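Tyrosine aminotransferase (PDB 4IX8) probably acts as a pyridoxal phosphate-dependent aminotransferase that moves the amino group of L-tyrosine to 2-oxoglutarate. Local coordinates at residues L347-K352 / R423-L428; I362-E367 / E437-H442; V403-G408 / G415-T420. All blocks are in the same frame, centred on the assembly; numbering follows the deposited sequence.

Overall arrangement
The C-terminal part of a class I aminotransferase chain illustrates how interleaved contacts tie separate stretches of sequence together. From the N terminus, helix 337-355 supplies the first half of contact 1 and the next strand, 364-365, the first half of contact 2. Both are completed by helix 425-442, whose first turn closes contact 1 and whose last turns close contact 2, so their loops cross. Contact 3, the hairpin of strands 403-407 and 416-420, closes a short loop nested inside both others. Its second strand leads into helix 425-442, where Leu428 CD2 of contact 1 packs on Thr420 O. Together they tie that helix to helix 337-355 and to the edge of the sheet containing the hairpin.

Contact 1: residues L347-K352 / R423-L428; sequences LEAGAK and RPSAVL
The carbonyl oxygen of Pro424 receives two N-H groups, Leu428 N at 3.2 Å and, weakly, Val427 N, and the turn so formed delivers Leu428 against Gly350. This is helix-to-helix packing in the C-terminal part of the aminotransferase fold: the start of helix 425-442, with Pro424 at its N-cap position, lies beside helix 337-355. The general lesson is that two helices come close where one of them offers bare backbone. Gly350 does so here, and its CA stands only 5.9 Å from the CA of Ser425.

Leu428 fills the approach with a single methyl. Its CG is anti to the carbonyl carbon (chi1 -58°), and an extended second torsion (-175°) carries CD1 to the far end of the side chain, 3.5 Å from Gly350 CA. The same methyl rests 3.9 Å from Gly350 O, a van der Waals contact with backbone atoms rather than with a side chain. Tyr354 and Val353, farther along helix 337-355, and Leu72 also touch Leu428, which is buried as a result.

Toward the outside the packing thins. Ala349 CB meets Ser425 OG at 4.1 Å; no hydrogen bond links the two segments, and their contact is one of van der Waals packing. The polar ties lie beyond: Arg423 makes a salt bridge to Asp80 and donates to Arg71 O. One face of its guanidinium group is covered by Val427 CG1, which sits 3.9 Å above the plane and is shifted toward the rim.

Contact 2: residues I362-E367 / E437-H442; sequences IGISME and EFCERH
Ile362 and Cys439 supply most of the surface buried here, meeting through their beta carbons: Ile362 CB lies 3.5 Å from Cys439 CB. Contacts of this kind show how a helix is seated on the margin of a sheet by a few apolar side chains. Residues 362-367 lead into the short strand 364-365, an outermost strand of the C-terminal sheet of this aminotransferase, and residues 437-442 form the last turns of helix 425-442.

Ile362 places CG1 between the backbone N and the carbonyl carbon, the crowded position (chi1 44°). The CG2 methyl, on another branch, then turns to the helix, 3.7 Å from Cys439 CB. Two residues on, past the turn at Gly363, Ile364 also directs its side chain at the helix, and its terminal CD1 reaches Cys439 SG at 4.0 Å. The thiol sulfur SG of Cys439 also comes within 3.8 Å of the carbonyl oxygen of Ile362, so the backbone before the strand and the Ile364 methyl both border it. Phe393 of helix 390-401 also touches Cys439, enclosing it from a further element of the fold.

Glu440 borders the patch. A bend at its second torsion (-80°) brings the carboxylate back across Ile362 at about a right angle, with OE2 3.7 Å from the CG2 methyl. Farther round the helix, Arg441 NH1 bridges to Glu437 OE2 at 3.3 Å, using the anti lone pair of the carboxylate, while Arg441 NH2 pairs with Glu400 and Glu401.

With no hydrogen bond between the two segments, their joining is apolar, and the charged groups of the helix lie at its border or turn to other partners.

Contact 3: residues V403-G408 / G415-T420; sequences VQVLPG and GFLRAT
A beta hairpin joins strands 403-407 and 416-420, and Leu406 and Arg418 form its hydrogen-bonded antiparallel pair. Arg418 N donates to Leu406 O at 2.9 Å, nearly straight at 164°, while Leu406 N returns a longer bond to Arg418 O of 3.3 Å; both donors lie in the plane of the carbonyl they meet. Leu406 O also receives a CA-H...O contact from Leu417 CA at 3.4 Å.

Pro407 and Leu417 make the next, non-hydrogen-bonded pair, where the imide nitrogen of a proline costs no bond to this partner strand. Beyond it, Gly408 N reaches Phe416 O at 2.9 Å, but from well above the carbonyl plane, as the first strand turns off into the loop.

The hairpin lies inside the mixed C-terminal sheet of the aminotransferase fold: strand 70-71 flanks one of its strands and strand 374-379 the other. Its two faces differ. On the one carrying Pro407 and Leu417, helix 390-401 covers the sheet, with Phe393 against Leu417. Val405, where the first strand is interrupted, leans over this side too, and its CG2 meets Leu417 CD2 at 3.7 Å, the two side chains crossing obliquely.

On the other face Leu406 and Arg418 run side by side. The arginine is extended through its first two torsions and then bends at the third (69°), which turns the guanidinium group toward the leucine; Leu406 CD1 approaches it obliquely, 3.5 Å from Arg418 NH2. That nitrogen donates to Ser73 O, and Arg418 NH1 bonds to Asn221 OD1, so each of the two terminal nitrogens has a bond that limits rotation of the group.

Contact 1: residues L347-K352 / R423-L428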
loop_
_atom_site.group_PDB
_atom_site.type_symbol
_atom_site.label_atom_id
_atom_site.label_comp_id
_atom_site.label_asym_id
_atom_site.label_seq_id
_atom_site.Cartn_x
_atom_site.Cartn_y
_atom_site.Cartn_z
ATOM N N LEU A 347 20.851 -13.941 -14.763
ATOM C CA LEU A 347 20.128 -15.002 -14.059
ATOM C C LEU A 347 20.541 -16.385 -14.572
ATOM O O LEU A 347 20.650 -17.324 -13.781
ATOM C CB LEU A 347 18.623 -14.831 -14.227
ATOM C CG LEU A 347 18.021 -13.531 -13.653
ATOM C CD1 LEU A 347 16.577 -13.370 -14.123
ATOM C CD2 LEU A 347 18.090 -13.459 -12.130
ATOM N N GLU A 348 20.764 -16.531 -15.881
ATOM C CA GLU A 348 21.202 -17.816 -16.418
ATOM C C GLU A 348 22.568 -18.183 -15.800
ATOM O O GLU A 348 22.793 -19.301 -15.393
ATOM C CB GLU A 348 21.288 -17.736 -17.944
ATOM C CG GLU A 348 19.928 -17.770 -18.615
ATOM C CD GLU A 348 19.926 -17.340 -20.081
ATOM O OE1 GLU A 348 20.978 -16.936 -20.618
ATOM O OE2 GLU A 348 18.846 -17.392 -20.706
ATOM N N ALA A 349 23.436 -17.195 -15.628
ATOM C CA ALA A 349 24.764 -17.454 -15.059
ATOM C C ALA A 349 24.605 -17.856 -13.610
ATOM O O ALA A 349 25.327 -18.711 -13.135
ATOM C CB ALA A 349 25.706 -16.245 -15.194
ATOM N N GLY A 350 23.691 -17.216 -12.885
ATOM C CA GLY A 350 23.506 -17.606 -11.499
ATOM C C GLY A 350 22.989 -19.026 -11.405
ATOM O O GLY A 350 23.345 -19.778 -10.505
ATOM N N ALA A 351 22.183 -19.415 -12.375
ATOM C CA ALA A 351 21.618 -20.745 -12.357
ATOM C C ALA A 351 22.707 -21.775 -12.575
ATOM O O ALA A 351 22.721 -22.791 -11.902
ATOM C CB ALA A 351 20.545 -20.869 -13.401
ATOM N N LYS A 352 23.649 -21.480 -13.471
ATOM C CA LYS A 352 24.721 -22.421 -13.773
ATOM C C LYS A 352 25.517 -22.677 -12.507
ATOM O O LYS A 352 25.970 -23.783 -12.288
ATOM C CB LYS A 352 25.640 -21.918 -14.898
ATOM N N ARG A 423 22.037 -12.707 -7.619
ATOM C CA ARG A 423 23.278 -12.119 -7.159
ATOM C C ARG A 423 24.461 -12.349 -8.125
ATOM O O ARG A 423 24.381 -13.171 -9.050
ATOM C CB ARG A 423 23.560 -12.628 -5.748
ATOM C CG ARG A 423 22.360 -12.273 -4.813
ATOM C CD ARG A 423 22.811 -12.082 -3.386
ATOM N NE ARG A 423 23.709 -10.932 -3.270
ATOM C CZ ARG A 423 24.398 -10.621 -2.177
ATOM N NH1 ARG A 423 25.202 -9.573 -2.179
ATOM N NH2 ARG A 423 24.313 -11.375 -1.088
ATOM N N PRO A 424 25.565 -11.604 -7.921
ATOM C CA PRO A 424 26.739 -11.782 -8.791
ATOM C C PRO A 424 27.396 -13.142 -8.602
ATOM O O PRO A 424 27.402 -13.671 -7.490
ATOM C CB PRO A 424 27.681 -10.628 -8.368
ATOM C CG PRO A 424 26.801 -9.614 -7.722
ATOM C CD PRO A 424 25.712 -10.433 -7.035
ATOM N N SER A 425 27.927 -13.695 -9.690
ATOM C CA SER A 425 28.524 -15.030 -9.679
ATOM C C SER A 425 29.554 -15.241 -8.588
ATOM O O SER A 425 29.639 -16.315 -7.992
ATOM C CB SER A 425 29.166 -15.307 -11.031
ATOM O OG SER A 425 28.138 -15.412 -11.992
ATOM N N ALA A 426 30.325 -14.203 -8.313
ATOM C CA ALA A 426 31.369 -14.313 -7.317
ATOM C C ALA A 426 30.737 -14.604 -5.962
ATOM O O ALA A 426 31.238 -15.416 -5.206
ATOM C CB ALA A 426 32.203 -13.040 -7.286
ATOM N N VAL A 427 29.579 -14.015 -5.693
ATOM C CA VAL A 427 28.901 -14.278 -4.423
ATOM C C VAL A 427 28.355 -15.720 -4.420
ATOM O O VAL A 427 28.561 -16.487 -3.468
ATOM C CB VAL A 427 27.756 -13.267 -4.199
ATOM C CG1 VAL A 427 26.896 -13.635 -2.993
ATOM C CG2 VAL A 427 28.333 -11.863 -4.036
ATOM N N LEU A 428 27.689 -16.101 -5.501
ATOM C CA LEU A 428 27.074 -17.423 -5.568
ATOM C C LEU A 428 28.144 -18.512 -5.494
ATOM O O LEU A 428 28.037 -19.430 -4.688
ATOM C CB LEU A 428 26.256 -17.553 -6.845
ATOM C CG LEU A 428 25.163 -16.505 -6.970
ATOM C CD1 LEU A 428 24.325 -16.786 -8.206
ATOM C CD2 LEU A 428 24.246 -16.444 -5.716
#

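Contact 2: residues I362-E367 / E437-H442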
loop_
_atom_site.group_PDB
_atom_site.type_symbol
_atom_site.label_atom_id
_atom_site.label_comp_id
_atom_site.label_asym_id
_atom_site.label_seq_id
_atom_site.Cartn_x
_atom_site.Cartn_y
_atom_site.Cartn_z
ATOM N N ILE A 362 25.829 -34.907 -2.388
ATOM C CA ILE A 362 25.645 -34.225 -1.101
ATOM C C ILE A 362 24.188 -34.079 -0.699
ATOM O O ILE A 362 23.879 -33.395 0.281
ATOM C CB ILE A 362 26.288 -32.814 -1.116
ATOM C CG1 ILE A 362 25.949 -32.106 -2.414
ATOM C CG2 ILE A 362 27.809 -32.917 -0.989
ATOM C CD1 ILE A 362 26.121 -30.618 -2.385
ATOM N N GLY A 363 23.285 -34.694 -1.461
ATOM C CA GLY A 363 21.899 -34.815 -1.044
ATOM C C GLY A 363 21.022 -33.649 -1.445
ATOM O O GLY A 363 19.949 -33.444 -0.858
ATOM N N ILE A 364 21.476 -32.899 -2.452
ATOM C CA ILE A 364 20.751 -31.749 -3.002
ATOM C C ILE A 364 20.343 -32.020 -4.446
ATOM O O ILE A 364 21.182 -32.277 -5.300
ATOM C CB ILE A 364 21.587 -30.454 -2.938
ATOM C CG1 ILE A 364 21.715 -30.009 -1.492
ATOM C CG2 ILE A 364 20.926 -29.309 -3.741
ATOM C CD1 ILE A 364 22.720 -28.944 -1.274
ATOM N N SER A 365 19.042 -32.023 -4.689
ATOM C CA SER A 365 18.495 -32.128 -6.031
ATOM C C SER A 365 17.802 -30.805 -6.394
ATOM O O SER A 365 17.401 -30.049 -5.513
ATOM C CB SER A 365 17.509 -33.299 -6.077
ATOM O OG SER A 365 16.890 -33.382 -7.331
ATOM N N MET A 366 17.574 -30.551 -7.670
ATOM C CA MET A 366 16.909 -29.332 -8.034
ATOM C C MET A 366 16.525 -29.304 -9.490
ATOM O O MET A 366 17.276 -29.734 -10.365
ATOM C CB MET A 366 17.796 -28.130 -7.712
ATOM C CG MET A 366 19.112 -28.212 -8.384
ATOM S SD MET A 366 20.169 -26.805 -8.050
ATOM C CE MET A 366 19.559 -25.734 -9.309
ATOM N N GLU A 367 15.361 -28.718 -9.728
ATOM C CA GLU A 367 14.920 -28.384 -11.056
ATOM C C GLU A 367 15.511 -27.016 -11.399
ATOM O O GLU A 367 15.257 -26.018 -10.719
ATOM C CB GLU A 367 13.396 -28.374 -11.106
ATOM C CG GLU A 367 12.803 -29.639 -10.493
ATOM C CD GLU A 367 13.432 -30.907 -11.107
ATOM O OE1 GLU A 367 13.425 -31.014 -12.359
ATOM O OE2 GLU A 367 13.989 -31.760 -10.355
ATOM N N GLU A 437 31.041 -27.898 1.149
ATOM C CA GLU A 437 31.836 -28.229 2.308
ATOM C C GLU A 437 30.922 -28.542 3.484
ATOM O O GLU A 437 31.159 -29.468 4.241
ATOM C CB GLU A 437 32.770 -27.072 2.609
ATOM C CG GLU A 437 33.507 -27.145 3.903
ATOM C CD GLU A 437 34.042 -25.785 4.245
ATOM O OE1 GLU A 437 34.735 -25.216 3.372
ATOM O OE2 GLU A 437 33.721 -25.265 5.343
ATOM N N PHE A 438 29.853 -27.776 3.619
ATOM C CA PHE A 438 28.957 -27.939 4.750
ATOM C C PHE A 438 28.250 -29.298 4.721
ATOM O O PHE A 438 28.120 -29.981 5.742
ATOM C CB PHE A 438 27.935 -26.819 4.743
ATOM C CG PHE A 438 26.815 -27.017 5.706
ATOM C CD1 PHE A 438 26.974 -26.708 7.034
ATOM C CD2 PHE A 438 25.615 -27.487 5.284
ATOM C CE1 PHE A 438 25.955 -26.870 7.918
ATOM C CE2 PHE A 438 24.584 -27.648 6.175
ATOM C CZ PHE A 438 24.766 -27.344 7.493
ATOM N N CYS A 439 27.814 -29.697 3.536
ATOM C CA CYS A 439 27.124 -30.964 3.384
ATOM C C CYS A 439 28.040 -32.162 3.703
ATOM O O CYS A 439 27.645 -33.069 4.443
ATOM C CB CYS A 439 26.570 -31.083 1.968
ATOM S SG CYS A 439 25.126 -30.112 1.705
ATOM N N GLU A 440 29.253 -32.156 3.148
ATOM C CA GLU A 440 30.184 -33.276 3.339
ATOM C C GLU A 440 30.456 -33.492 4.814
ATOM O O GLU A 440 30.511 -34.621 5.299
ATOM C CB GLU A 440 31.507 -33.037 2.606
ATOM C CG GLU A 440 31.371 -32.875 1.098
ATOM C CD GLU A 440 31.222 -34.193 0.344
ATOM O OE1 GLU A 440 31.020 -35.253 0.985
ATOM O OE2 GLU A 440 31.309 -34.150 -0.907
ATOM N N ARG A 441 30.590 -32.391 5.526
ATOM C CA ARG A 441 30.852 -32.426 6.940
ATOM C C ARG A 441 29.717 -33.057 7.757
ATOM O O ARG A 441 29.986 -33.782 8.715
ATOM C CB ARG A 441 31.124 -31.006 7.415
ATOM C CG ARG A 441 31.316 -30.875 8.895
ATOM C CD ARG A 441 31.895 -29.515 9.249
ATOM N NE ARG A 441 30.970 -28.431 8.901
ATOM C CZ ARG A 441 31.189 -27.507 7.963
ATOM N NH1 ARG A 441 32.312 -27.492 7.247
ATOM N NH2 ARG A 441 30.273 -26.582 7.742
ATOM N N HIS A 442 28.462 -32.806 7.377
ATOM C CA HIS A 442 27.321 -33.320 8.138
ATOM C C HIS A 442 26.774 -34.681 7.648
ATOM O O HIS A 442 25.908 -35.273 8.288
ATOM C CB HIS A 442 26.196 -32.288 8.130
ATOM C CG HIS A 442 26.458 -31.103 9.009
ATOM N ND1 HIS A 442 26.049 -31.049 10.327
ATOM C CD2 HIS A 442 27.063 -29.915 8.760
ATOM C CE1 HIS A 442 26.398 -29.889 10.850
ATOM N NE2 HIS A 442 27.020 -29.182 9.920
#

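Contact 3: residues V403-G408 / G415-T420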
loop_
_atom_site.group_PDB
_atom_site.type_symbol
_atom_site.label_atom_id
_atom_site.label_comp_id
_atom_site.label_asym_id
_atom_site.label_seq_id
_atom_site.Cartn_x
_atom_site.Cartn_y
_atom_site.Cartn_z
ATOM N N VAL A 403 26.111 -18.350 5.616
ATOM C CA VAL A 403 25.354 -18.275 4.380
ATOM C C VAL A 403 23.903 -18.431 4.752
ATOM O O VAL A 403 23.519 -19.401 5.406
ATOM C CB VAL A 403 25.721 -19.371 3.368
ATOM C CG1 VAL A 403 24.845 -19.252 2.145
ATOM C CG2 VAL A 403 27.178 -19.288 2.995
ATOM N N GLN A 404 23.079 -17.528 4.246
ATOM C CA GLN A 404 21.687 -17.517 4.596
ATOM C C GLN A 404 20.838 -17.953 3.392
ATOM O O GLN A 404 20.856 -17.329 2.327
ATOM C CB GLN A 404 21.285 -16.114 5.091
ATOM C CG GLN A 404 19.917 -16.096 5.795
ATOM C CD GLN A 404 19.389 -14.704 6.010
ATOM O OE1 GLN A 404 20.153 -13.734 6.011
ATOM N NE2 GLN A 404 18.090 -14.589 6.192
ATOM N N VAL A 405 20.078 -19.023 3.575
ATOM C CA VAL A 405 19.055 -19.393 2.615
ATOM C C VAL A 405 17.712 -19.231 3.340
ATOM O O VAL A 405 17.669 -18.635 4.411
ATOM C CB VAL A 405 19.249 -20.817 2.077
ATOM C CG1 VAL A 405 20.556 -20.890 1.301
ATOM C CG2 VAL A 405 19.231 -21.860 3.212
ATOM N N LEU A 406 16.617 -19.664 2.722
ATOM C CA LEU A 406 15.309 -19.648 3.378
ATOM C C LEU A 406 14.788 -21.068 3.359
ATOM O O LEU A 406 14.790 -21.699 2.318
ATOM C CB LEU A 406 14.317 -18.708 2.685
ATOM C CG LEU A 406 14.569 -17.202 2.836
ATOM C CD1 LEU A 406 13.556 -16.422 2.024
ATOM C CD2 LEU A 406 14.527 -16.787 4.305
ATOM N N PRO A 407 14.304 -21.557 4.501
ATOM C CA PRO A 407 13.699 -22.884 4.531
ATOM C C PRO A 407 12.369 -22.872 3.810
ATOM O O PRO A 407 11.668 -21.857 3.920
ATOM C CB PRO A 407 13.503 -23.141 6.022
ATOM C CG PRO A 407 13.350 -21.767 6.621
ATOM C CD PRO A 407 14.240 -20.887 5.814
ATOM N N GLY A 408 12.030 -23.951 3.100
ATOM C CA GLY A 408 10.808 -24.010 2.302
ATOM C C GLY A 408 9.520 -24.014 3.083
ATOM O O GLY A 408 8.442 -23.762 2.526
ATOM N N GLY A 415 11.260 -29.372 3.516
ATOM C CA GLY A 415 12.171 -30.277 2.857
ATOM C C GLY A 415 12.943 -29.602 1.734
ATOM O O GLY A 415 13.721 -30.275 1.020
ATOM N N PHE A 416 12.812 -28.277 1.632
ATOM C CA PHE A 416 13.484 -27.527 0.575
ATOM C C PHE A 416 14.163 -26.293 1.075
ATOM O O PHE A 416 13.976 -25.893 2.227
ATOM C CB PHE A 416 12.497 -27.102 -0.500
ATOM C CG PHE A 416 11.855 -28.255 -1.227
ATOM C CD1 PHE A 416 10.810 -28.955 -0.657
ATOM C CD2 PHE A 416 12.314 -28.647 -2.474
ATOM C CE1 PHE A 416 10.234 -30.040 -1.303
ATOM C CE2 PHE A 416 11.720 -29.704 -3.142
ATOM C CZ PHE A 416 10.670 -30.400 -2.539
ATOM N N LEU A 417 14.903 -25.658 0.166
ATOM C CA LEU A 417 15.547 -24.383 0.443
ATOM C C LEU A 417 15.404 -23.454 -0.749
ATOM O O LEU A 417 15.635 -23.869 -1.890
ATOM C CB LEU A 417 17.023 -24.570 0.738
ATOM C CG LEU A 417 17.390 -25.475 1.907
ATOM C CD1 LEU A 417 18.861 -25.731 1.829
ATOM C CD2 LEU A 417 17.025 -24.808 3.226
ATOM N N ARG A 418 15.036 -22.203 -0.487
ATOM C CA ARG A 418 14.984 -21.209 -1.535
ATOM C C ARG A 418 16.294 -20.461 -1.562
ATOM O O ARG A 418 16.734 -19.964 -0.543
ATOM C CB ARG A 418 13.830 -20.184 -1.355
ATOM C CG ARG A 418 13.535 -19.482 -2.677
ATOM C CD ARG A 418 12.659 -18.288 -2.566
ATOM N NE ARG A 418 13.309 -17.180 -1.881
ATOM C CZ ARG A 418 12.764 -15.970 -1.769
ATOM N NH1 ARG A 418 11.559 -15.710 -2.282
ATOM N NH2 ARG A 418 13.426 -15.020 -1.154
ATOM N N ALA A 419 16.890 -20.375 -2.745
ATOM C CA ALA A 419 18.118 -19.635 -2.950
ATOM C C ALA A 419 17.913 -18.716 -4.129
ATOM O O ALA A 419 17.176 -19.023 -5.083
ATOM C CB ALA A 419 19.277 -20.561 -3.192
ATOM N N THR A 420 18.561 -17.573 -4.040
ATOM C CA THR A 420 18.429 -16.521 -5.018
ATOM C C THR A 420 19.458 -16.650 -6.119
ATOM O O THR A 420 20.616 -16.928 -5.864
ATOM C CB THR A 420 18.559 -15.168 -4.314
ATOM O OG1 THR A 420 17.304 -14.894 -3.647
ATOM C CG2 THR A 420 18.859 -14.070 -5.278
#